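Uncharacterized protein (Bacteroides eggerthii, PDB 4L3R) is of unknown function but belongs to the DUF4847 family, placed in the calycin clan of beta-barrel proteins. Local coordinates at residues F119-E122 with N127-L130; G101-K106 with V110-L115. One frame throughout, in Å; residues are numbered along the deposited sequence.

Contact 1: F119-E122 with N127-L130; sequences FKYE and NLTL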
loop_
_atom_site.group_PDB
_atom_site.type_symbol
_atom_site.label_atom_id
_atom_site.label_comp_id
_atom_site.label_asym_id
_atom_site.label_seq_id
_atom_site.Cartn_x
_atom_site.Cartn_y
_atom_site.Cartn_z
ATOM N N PHE B 119 12.574 -12.049 12.057
ATOM C CA PHE B 119 12.839 -10.958 13.006
ATOM C C PHE B 119 13.521 -9.747 12.328
ATOM O O PHE B 119 13.332 -8.629 12.810
ATOM C CB PHE B 119 13.657 -11.448 14.209
ATOM C CG PHE B 119 15.038 -11.968 13.906
ATOM C CD1 PHE B 119 15.235 -13.297 13.563
ATOM C CD2 PHE B 119 16.155 -11.169 14.099
ATOM C CE1 PHE B 119 16.520 -13.790 13.327
ATOM C CE2 PHE B 119 17.438 -11.671 13.893
ATOM C CZ PHE B 119 17.610 -12.973 13.493
ATOM N N LYS B 120 14.300 -9.944 11.238
ATOM C CA LYS B 120 14.944 -8.841 10.511
ATOM C C LYS B 120 15.109 -9.216 9.038
ATOM O O LYS B 120 14.886 -10.368 8.666
ATOM C CB LYS B 120 16.298 -8.435 11.146
ATOM C CG LYS B 120 17.425 -9.468 11.022
ATOM C CD LYS B 120 18.721 -9.007 11.700
ATOM C CE LYS B 120 19.881 -9.937 11.419
ATOM N NZ LYS B 120 21.145 -9.477 12.063
ATOM N N TYR B 121 15.467 -8.234 8.198
ATOM C CA TYR B 121 15.616 -8.463 6.763
ATOM C C TYR B 121 16.605 -7.505 6.113
ATOM O O TYR B 121 17.075 -6.548 6.724
ATOM C CB TYR B 121 14.247 -8.291 6.060
ATOM C CG TYR B 121 13.823 -6.844 5.911
ATOM C CD1 TYR B 121 13.263 -6.147 6.977
ATOM C CD2 TYR B 121 14.052 -6.148 4.728
ATOM C CE1 TYR B 121 12.925 -4.801 6.864
ATOM C CE2 TYR B 121 13.725 -4.799 4.606
ATOM C CZ TYR B 121 13.163 -4.128 5.679
ATOM O OH TYR B 121 12.829 -2.801 5.601
ATOM N N GLU B 122 16.861 -7.753 4.837
ATOM C CA GLU B 122 17.632 -6.883 3.963
ATOM C C GLU B 122 17.198 -7.196 2.528
ATOM O O GLU B 122 16.699 -8.291 2.260
ATOM C CB GLU B 122 19.154 -7.011 4.189
ATOM C CG GLU B 122 19.750 -8.366 3.860
ATOM C CD GLU B 122 21.195 -8.573 4.280
ATOM O OE1 GLU B 122 21.798 -7.647 4.870
ATOM O OE2 GLU B 122 21.719 -9.684 4.033
ATOM N N ASN B 127 16.041 -8.545 -4.950
ATOM C CA ASN B 127 16.356 -9.557 -3.935
ATOM C C ASN B 127 15.808 -9.185 -2.559
ATOM O O ASN B 127 15.758 -8.011 -2.206
ATOM C CB ASN B 127 17.872 -9.771 -3.836
ATOM C CG ASN B 127 18.516 -10.125 -5.154
ATOM O OD1 ASN B 127 18.578 -11.292 -5.544
ATOM N ND2 ASN B 127 18.967 -9.125 -5.897
ATOM N N LEU B 128 15.394 -10.205 -1.792
ATOM C CA LEU B 128 14.890 -10.055 -0.425
ATOM C C LEU B 128 15.418 -11.204 0.416
ATOM O O LEU B 128 15.303 -12.362 0.015
ATOM C CB LEU B 128 13.351 -10.009 -0.386
ATOM C CG LEU B 128 12.694 -9.909 1.006
ATOM C CD1 LEU B 128 13.022 -8.580 1.678
ATOM C CD2 LEU B 128 11.186 -10.079 0.905
ATOM N N THR B 129 16.017 -10.879 1.569
ATOM C CA THR B 129 16.565 -11.859 2.498
ATOM C C THR B 129 15.872 -11.679 3.832
ATOM O O THR B 129 15.929 -10.584 4.386
ATOM C CB THR B 129 18.084 -11.687 2.623
ATOM O OG1 THR B 129 18.660 -11.684 1.319
ATOM C CG2 THR B 129 18.724 -12.785 3.459
ATOM N N LEU B 130 15.214 -12.738 4.341
ATOM C CA LEU B 130 14.531 -12.707 5.631
ATOM C C LEU B 130 15.278 -13.574 6.629
ATOM O O LEU B 130 15.518 -14.754 6.365
ATOM C CB LEU B 130 13.081 -13.197 5.500
ATOM C CG LEU B 130 12.210 -12.477 4.478
ATOM C CD1 LEU B 130 10.807 -13.065 4.458
ATOM C CD2 LEU B 130 12.143 -10.984 4.755
#

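Contact 2: G101-K106 with V110-L115; sequences GSESDK and VFISGL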
loop_
_atom_site.group_PDB
_atom_site.type_symbol
_atom_site.label_atom_id
_atom_site.label_comp_id
_atom_site.label_asym_id
_atom_site.label_seq_id
_atom_site.Cartn_x
_atom_site.Cartn_y
_atom_site.Cartn_z
ATOM N N GLY B 101 -4.342 -24.703 6.157
ATOM C CA GLY B 101 -3.958 -25.945 5.501
ATOM C C GLY B 101 -2.697 -26.521 6.101
ATOM O O GLY B 101 -1.934 -25.821 6.768
ATOM N N SER B 102 -2.484 -27.814 5.874
ATOM C CA SER B 102 -1.347 -28.562 6.411
ATOM C C SER B 102 -0.371 -28.931 5.294
ATOM O O SER B 102 -0.794 -29.127 4.156
ATOM C CB SER B 102 -1.864 -29.827 7.096
ATOM O OG SER B 102 -0.890 -30.426 7.935
ATOM N N GLU B 103 0.923 -29.047 5.619
ATOM C CA GLU B 103 1.945 -29.443 4.652
ATOM C C GLU B 103 2.529 -30.812 4.971
ATOM O O GLU B 103 2.712 -31.140 6.142
ATOM C CB GLU B 103 3.088 -28.423 4.628
ATOM C CG GLU B 103 2.701 -27.058 4.088
ATOM C CD GLU B 103 2.398 -26.978 2.602
ATOM O OE1 GLU B 103 2.363 -28.027 1.919
ATOM O OE2 GLU B 103 2.200 -25.845 2.110
ATOM N N SER B 104 2.821 -31.606 3.926
ATOM C CA SER B 104 3.521 -32.884 4.051
ATOM C C SER B 104 4.988 -32.724 3.596
ATOM O O SER B 104 5.869 -33.398 4.126
ATOM C CB SER B 104 2.823 -33.984 3.250
ATOM O OG SER B 104 2.890 -33.780 1.846
ATOM N N ASP B 105 5.250 -31.846 2.616
ATOM C CA ASP B 105 6.593 -31.615 2.083
ATOM C C ASP B 105 7.471 -30.889 3.109
ATOM O O ASP B 105 7.038 -29.888 3.673
ATOM C CB ASP B 105 6.499 -30.795 0.787
ATOM C CG ASP B 105 7.779 -30.774 -0.000
ATOM O OD1 ASP B 105 8.039 -31.746 -0.731
ATOM O OD2 ASP B 105 8.535 -29.792 0.128
ATOM N N LYS B 106 8.700 -31.387 3.344
ATOM C CA LYS B 106 9.611 -30.794 4.332
ATOM C C LYS B 106 10.017 -29.365 3.982
ATOM O O LYS B 106 10.140 -28.555 4.898
ATOM C CB LYS B 106 10.867 -31.652 4.526
ATOM C CG LYS B 106 10.580 -32.979 5.229
ATOM C CD LYS B 106 11.875 -33.741 5.473
ATOM C CE LYS B 106 11.666 -35.023 6.245
ATOM N NZ LYS B 106 12.957 -35.670 6.587
ATOM N N VAL B 110 9.172 -26.070 6.446
ATOM C CA VAL B 110 10.233 -25.138 6.834
ATOM C C VAL B 110 9.872 -23.704 6.384
ATOM O O VAL B 110 10.079 -22.754 7.139
ATOM C CB VAL B 110 11.601 -25.607 6.261
ATOM C CG1 VAL B 110 12.652 -24.498 6.323
ATOM C CG2 VAL B 110 12.093 -26.846 7.004
ATOM N N PHE B 111 9.356 -23.557 5.158
ATOM C CA PHE B 111 8.958 -22.259 4.599
ATOM C C PHE B 111 7.878 -21.580 5.456
ATOM O O PHE B 111 8.048 -20.426 5.845
ATOM C CB PHE B 111 8.440 -22.466 3.165
ATOM C CG PHE B 111 7.958 -21.229 2.448
ATOM C CD1 PHE B 111 8.854 -20.382 1.819
ATOM C CD2 PHE B 111 6.604 -20.965 2.317
ATOM C CE1 PHE B 111 8.412 -19.280 1.104
ATOM C CE2 PHE B 111 6.158 -19.849 1.610
ATOM C CZ PHE B 111 7.066 -19.018 0.998
ATOM N N ILE B 112 6.798 -22.310 5.776
ATOM C CA ILE B 112 5.672 -21.774 6.557
ATOM C C ILE B 112 6.105 -21.441 7.992
ATOM O O ILE B 112 5.784 -20.352 8.468
ATOM C CB ILE B 112 4.457 -22.752 6.532
ATOM C CG1 ILE B 112 3.859 -22.861 5.103
ATOM C CG2 ILE B 112 3.371 -22.351 7.547
ATOM C CD1 ILE B 112 3.065 -21.633 4.585
ATOM N N SER B 113 6.816 -22.356 8.677
ATOM C CA SER B 113 7.285 -22.095 10.049
ATOM C C SER B 113 8.255 -20.927 10.115
ATOM O O SER B 113 8.182 -20.126 11.041
ATOM C CB SER B 113 7.969 -23.326 10.649
ATOM O OG SER B 113 7.008 -24.286 11.048
ATOM N N GLY B 114 9.181 -20.878 9.166
ATOM C CA GLY B 114 10.197 -19.841 9.103
ATOM C C GLY B 114 9.639 -18.448 8.924
ATOM O O GLY B 114 10.169 -17.500 9.507
ATOM N N LEU B 115 8.559 -18.303 8.132
ATOM C CA LEU B 115 7.948 -16.987 7.894
ATOM C C LEU B 115 7.373 -16.384 9.168
ATOM O O LEU B 115 7.549 -15.190 9.381
ATOM C CB LEU B 115 6.883 -17.049 6.801
ATOM C CG LEU B 115 7.451 -17.119 5.385
ATOM C CD1 LEU B 115 6.394 -17.586 4.418
ATOM C CD2 LEU B 115 8.001 -15.753 4.928
#

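Contact 1: F119-E122 with N127-L130
Glu122 and Thr129 form a hydrogen-bonded antiparallel pair near the turn of the hairpin that joins strands 118-123 and 127-134. Glu122 N donates to Thr129 O at 3.0 Å, and Thr129 N returns a bond to Glu122 O at 2.8 Å. The two side chains lie alongside each other and point the same way, Glu122 CG being 3.9 Å from Thr129 CB. With CG set between the backbone N and carbonyl carbon (chi1 64°), the glutamate then runs out extended, and its OE2 bonds to Tyr131 OH. The next pair, Tyr121 and Leu130, is non-hydrogen-bonded, and its side chains project from the other face. There Leu130 CD2 packs 3.7 Å from Tyr121 CB, while Leu128 CD1 approaches the ring obliquely, 4.0 Å from Tyr121 CD2. The ring itself leads away from the partner strand, toward Val6 and Ile9 of helix 4-10 and the ring of His91. Leu128 and Leu130 also reach strand 54-61. Consecutive antiparallel strands in this register, joined by a short turn, make a beta-hairpin; strand 118-123 is last in the strand order, yet backbone bonds from Phe119 to Ile93 and Tyr121 to His91 close the sheet round, consistent with a calycin-like barrel.

Contact 2: G101-K106 with V110-L115
Glu103 OE2 is gripped by three backbone donors of the 74-77 loop, accepting hydrogen bonds from Val75 N and Ala77 N and a weak one from Lys76 N, while the same side chain meets helix 106-116 through its CG, 4.5 Å from Ile112 CG1, a loose apolar approach. Glu103 starts toward the helix and then, folding back at both chi1 and chi2 (-67° and -70°), turns its carboxylate to that loop. This cluster of backbone donors would probably favour the charged form of the acid. Farther along, Lys106 O takes the bond from Val110 N at 3.1 Å, an i to i+4 link that closes the first turn of helix 106-116. Val110 CG2, placed anti to its own carbonyl carbon and beside the backbone N, lies beside this oxygen, 3.3 Å from Lys106 O. Just ahead of the helix, Asp105 occupies the N-cap position. Its OD2 makes weak bonds to Leu107 N and Ala108 N, and a further hydrogen bond to Ser43 OG ties the cap to helix 37-48. The same helix receives the extended Lys106 chain, whose NZ forms a salt bridge with Glu39. On the helix, Leu115 CD1 rests over one face of the Phe111 ring, 3.6 Å above its plane and offset toward the rim. The loop thus borders the helix at the surface, while Phe111 and Leu115 face strand 137-144, Phe111 and Val110 touch strand 15-22, and helix 37-48 meets the N-terminal end of helix 106-116 through Ser43 and Glu39.

Overall arrangement
The two contacts follow one another along the chain: contact 2 comes first, spanning the loop after strand 92-96 and most of helix 106-116, and that helix leads almost directly into strand 118-123, where contact 1 begins. Their centres are about 19 Å apart, on opposite sides of the centre of the chain. They nevertheless touch, for Leu130 CD1 of the hairpin packs 3.9 Å from Leu115 CD2 of the helix. Strand 137-144 is a shared neighbour, with Phe143 meeting both Leu130 and Phe111. The capped helix and the hairpin are therefore consecutive elements packed on a common apolar core, with contact 2 at the surface and contact 1 partly buried.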